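PDB 3HXL: uncharacterized protein DSY3957 from Desulfitobacterium hafniense, which probably forms the contractile sheath of a phage-type tail, as a subunit of the sheath tube. Local coordinates for residues Val246-Val254 against Ala306-Phe314. Residues are numbered along the deposited sequence; the frame is centred on the assembly and turned at random.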
loop_
_atom_site.group_PDB
_atom_site.type_symbol
_atom_site.label_atom_id
_atom_site.label_comp_id
_atom_site.label_asym_id
_atom_site.label_seq_id
_atom_site.Cartn_x
_atom_site.Cartn_y
_atom_site.Cartn_z
ATOM N N VAL A 246 -6.190 -3.846 -12.750
ATOM C CA VAL A 246 -5.656 -5.013 -12.049
ATOM C C VAL A 246 -4.371 -5.576 -12.648
ATOM O O VAL A 246 -4.299 -5.842 -13.842
ATOM C CB VAL A 246 -6.690 -6.168 -12.016
ATOM C CG1 VAL A 246 -6.086 -7.386 -11.336
ATOM C CG2 VAL A 246 -7.949 -5.719 -11.298
ATOM N N ILE A 247 -3.353 -5.745 -11.810
ATOM C CA ILE A 247 -2.093 -6.323 -12.256
ATOM C C ILE A 247 -2.048 -7.735 -11.687
ATOM O O ILE A 247 -2.348 -7.944 -10.512
ATOM C CB ILE A 247 -0.873 -5.519 -11.729
ATOM C CG1 ILE A 247 -0.869 -4.120 -12.358
ATOM C CG2 ILE A 247 0.418 -6.263 -12.055
ATOM C CD1 ILE A 247 0.076 -3.124 -11.669
ATOM N N SER A 248 -1.695 -8.704 -12.524
ATOM C CA SER A 248 -1.632 -10.104 -12.094
ATOM C C SER A 248 -0.219 -10.684 -12.144
ATOM O O SER A 248 0.322 -10.935 -13.222
ATOM C CB SER A 248 -2.557 -10.964 -12.965
ATOM O OG SER A 248 -2.548 -12.320 -12.547
ATOM N N VAL A 249 0.361 -10.913 -10.970
ATOM C CA VAL A 249 1.708 -11.475 -10.858
ATOM C C VAL A 249 1.626 -12.993 -11.023
ATOM O O VAL A 249 0.911 -13.663 -10.276
ATOM C CB VAL A 249 2.326 -11.151 -9.482
ATOM C CG1 VAL A 249 3.761 -11.653 -9.418
ATOM C CG2 VAL A 249 2.263 -9.652 -9.226
ATOM N N LYS A 250 2.364 -13.527 -11.995
ATOM C CA LYS A 250 2.349 -14.962 -12.289
ATOM C C LYS A 250 3.306 -15.807 -11.456
ATOM O O LYS A 250 2.925 -16.865 -10.932
ATOM C CB LYS A 250 2.654 -15.193 -13.778
ATOM C CG LYS A 250 2.431 -16.634 -14.260
ATOM C CD LYS A 250 2.774 -16.785 -15.738
ATOM C CE LYS A 250 2.435 -18.184 -16.267
ATOM N NZ LYS A 250 0.966 -18.472 -16.201
ATOM N N ASN A 251 4.552 -15.353 -11.343
ATOM C CA ASN A 251 5.545 -16.095 -10.583
ATOM C C ASN A 251 6.187 -15.289 -9.458
ATOM O O ASN A 251 5.880 -14.111 -9.256
ATOM C CB ASN A 251 6.625 -16.677 -11.524
ATOM C CG ASN A 251 7.408 -15.610 -12.282
ATOM O OD1 ASN A 251 6.997 -14.456 -12.360
ATOM N ND2 ASN A 251 8.534 -16.008 -12.863
ATOM N N GLY A 252 7.065 -15.952 -8.717
ATOM C CA GLY A 252 7.746 -15.310 -7.612
ATOM C C GLY A 252 9.227 -15.196 -7.897
ATOM O O GLY A 252 9.670 -15.347 -9.040
ATOM N N VAL A 253 9.999 -14.957 -6.850
ATOM C CA VAL A 253 11.431 -14.802 -7.015
ATOM C C VAL A 253 12.217 -15.477 -5.911
ATOM O O VAL A 253 11.654 -15.949 -4.921
ATOM C CB VAL A 253 11.805 -13.310 -7.035
ATOM C CG1 VAL A 253 11.120 -12.615 -8.207
ATOM C CG2 VAL A 253 11.382 -12.655 -5.725
ATOM N N VAL A 254 13.530 -15.533 -6.104
ATOM C CA VAL A 254 14.423 -16.108 -5.117
ATOM C C VAL A 254 15.333 -14.971 -4.693
ATOM O O VAL A 254 15.985 -14.343 -5.531
ATOM C CB VAL A 254 15.263 -17.254 -5.709
ATOM C CG1 VAL A 254 16.148 -17.851 -4.630
ATOM C CG2 VAL A 254 14.336 -18.329 -6.288
ATOM N N ALA A 306 2.144 -16.022 -21.713
ATOM C CA ALA A 306 1.792 -15.336 -20.475
ATOM C C ALA A 306 1.562 -13.846 -20.701
ATOM O O ALA A 306 0.627 -13.267 -20.151
ATOM C CB ALA A 306 2.890 -15.549 -19.439
ATOM N N LEU A 307 2.430 -13.225 -21.495
ATOM C CA LEU A 307 2.299 -11.805 -21.794
ATOM C C LEU A 307 1.006 -11.598 -22.570
ATOM O O LEU A 307 0.222 -10.693 -22.281
ATOM C CB LEU A 307 3.489 -11.320 -22.629
ATOM C CG LEU A 307 4.860 -11.300 -21.945
ATOM C CD1 LEU A 307 5.935 -10.913 -22.954
ATOM C CD2 LEU A 307 4.839 -10.305 -20.782
ATOM N N GLN A 308 0.784 -12.453 -23.561
ATOM C CA GLN A 308 -0.418 -12.368 -24.377
ATOM C C GLN A 308 -1.655 -12.521 -23.494
ATOM O O GLN A 308 -2.727 -12.011 -23.815
ATOM C CB GLN A 308 -0.406 -13.464 -25.444
ATOM C CG GLN A 308 -1.594 -13.418 -26.381
ATOM C CD GLN A 308 -1.544 -14.522 -27.411
ATOM O OE1 GLN A 308 -0.568 -14.651 -28.150
ATOM N NE2 GLN A 308 -2.599 -15.328 -27.466
ATOM N N ALA A 309 -1.494 -13.224 -22.379
ATOM C CA ALA A 309 -2.594 -13.449 -21.447
ATOM C C ALA A 309 -2.755 -12.295 -20.445
ATOM O O ALA A 309 -3.685 -12.292 -19.642
ATOM C CB ALA A 309 -2.381 -14.768 -20.702
ATOM N N GLY A 310 -1.842 -11.322 -20.496
ATOM C CA GLY A 310 -1.920 -10.171 -19.609
ATOM C C GLY A 310 -1.282 -10.382 -18.248
ATOM O O GLY A 310 -1.686 -9.770 -17.260
ATOM N N GLU A 311 -0.266 -11.236 -18.199
ATOM C CA GLU A 311 0.410 -11.541 -16.956
ATOM C C GLU A 311 1.703 -10.774 -16.686
ATOM O O GLU A 311 2.529 -10.572 -17.580
ATOM C CB GLU A 311 0.680 -13.041 -16.892
ATOM C CG GLU A 311 -0.585 -13.862 -17.077
ATOM C CD GLU A 311 -0.411 -15.297 -16.643
ATOM O OE1 GLU A 311 -0.049 -16.141 -17.497
ATOM O OE2 GLU A 311 -0.630 -15.573 -15.444
ATOM N N PHE A 312 1.851 -10.356 -15.431
ATOM C CA PHE A 312 3.028 -9.636 -14.952
ATOM C C PHE A 312 3.930 -10.759 -14.415
ATOM O O PHE A 312 3.556 -11.467 -13.480
ATOM C CB PHE A 312 2.605 -8.665 -13.834
ATOM C CG PHE A 312 3.705 -7.743 -13.359
ATOM C CD1 PHE A 312 4.761 -8.232 -12.593
ATOM C CD2 PHE A 312 3.685 -6.387 -13.686
ATOM C CE1 PHE A 312 5.785 -7.384 -12.160
ATOM C CE2 PHE A 312 4.701 -5.530 -13.259
ATOM C CZ PHE A 312 5.751 -6.030 -12.496
ATOM N N LEU A 313 5.104 -10.932 -15.017
ATOM C CA LEU A 313 6.007 -11.996 -14.605
ATOM C C LEU A 313 7.478 -11.590 -14.597
ATOM O O LEU A 313 7.880 -10.650 -15.284
ATOM C CB LEU A 313 5.829 -13.198 -15.536
ATOM C CG LEU A 313 6.199 -12.912 -16.994
ATOM C CD1 LEU A 313 7.593 -13.467 -17.292
ATOM C CD2 LEU A 313 5.180 -13.557 -17.914
ATOM N N PHE A 314 8.268 -12.325 -13.820
ATOM C CA PHE A 314 9.699 -12.084 -13.701
ATOM C C PHE A 314 10.467 -13.094 -14.537
ATOM O O PHE A 314 10.050 -14.245 -14.679
ATOM C CB PHE A 314 10.131 -12.220 -12.238
ATOM C CG PHE A 314 9.439 -11.265 -11.317
ATOM C CD1 PHE A 314 9.858 -9.939 -11.226
ATOM C CD2 PHE A 314 8.344 -11.679 -10.563
ATOM C CE1 PHE A 314 9.189 -9.040 -10.410
ATOM C CE2 PHE A 314 7.668 -10.784 -9.742
ATOM C CZ PHE A 314 8.092 -9.463 -9.662
HETATM O O HOH W 1 -0.691 -7.918 -15.091
HETATM O O HOH W 2 -0.630 -13.603 -13.575
#
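The amide of N251 lies against the backbone of F314 and grips it twice. OD1 takes the F314 N-H on a lone pair, in the carbonyl plane, at 2.9 Å and almost straight (176°), while ND2 donates a hydrogen bond to F314 O at 3.0 Å. These two bonds fix the rotation of the amide, and ND2 has a second acceptor in P296 O.

Earlier in both segments the backbones pair directly: F312 N reaches S248 O at 2.7 Å, and K250 N reaches F312 O at 2.8 Å. The K250 chain passes obliquely across the E311 carboxylate, with CG anti to its backbone N (chi1 -170°), and a bend at the last torsion brings NZ to the syn side of E311 OE1, 2.9 Å away, in a salt bridge. The other carboxylate oxygen, OE2, accepts from a water that also lies beside S248 OG, itself bonded to Y238 N.

V253 CG1 sits over one face of the F314 ring, 4.0 Å from its centroid, and I247 CG2 approaches F312 CD2 obliquely at 3.7 Å. V270 of helix 263-276 touches both phenylalanine side chains. The two backbone bonds flank V249 and make a single parallel beta bridge with F312, within the subtilisin-like domain of the sheath protein.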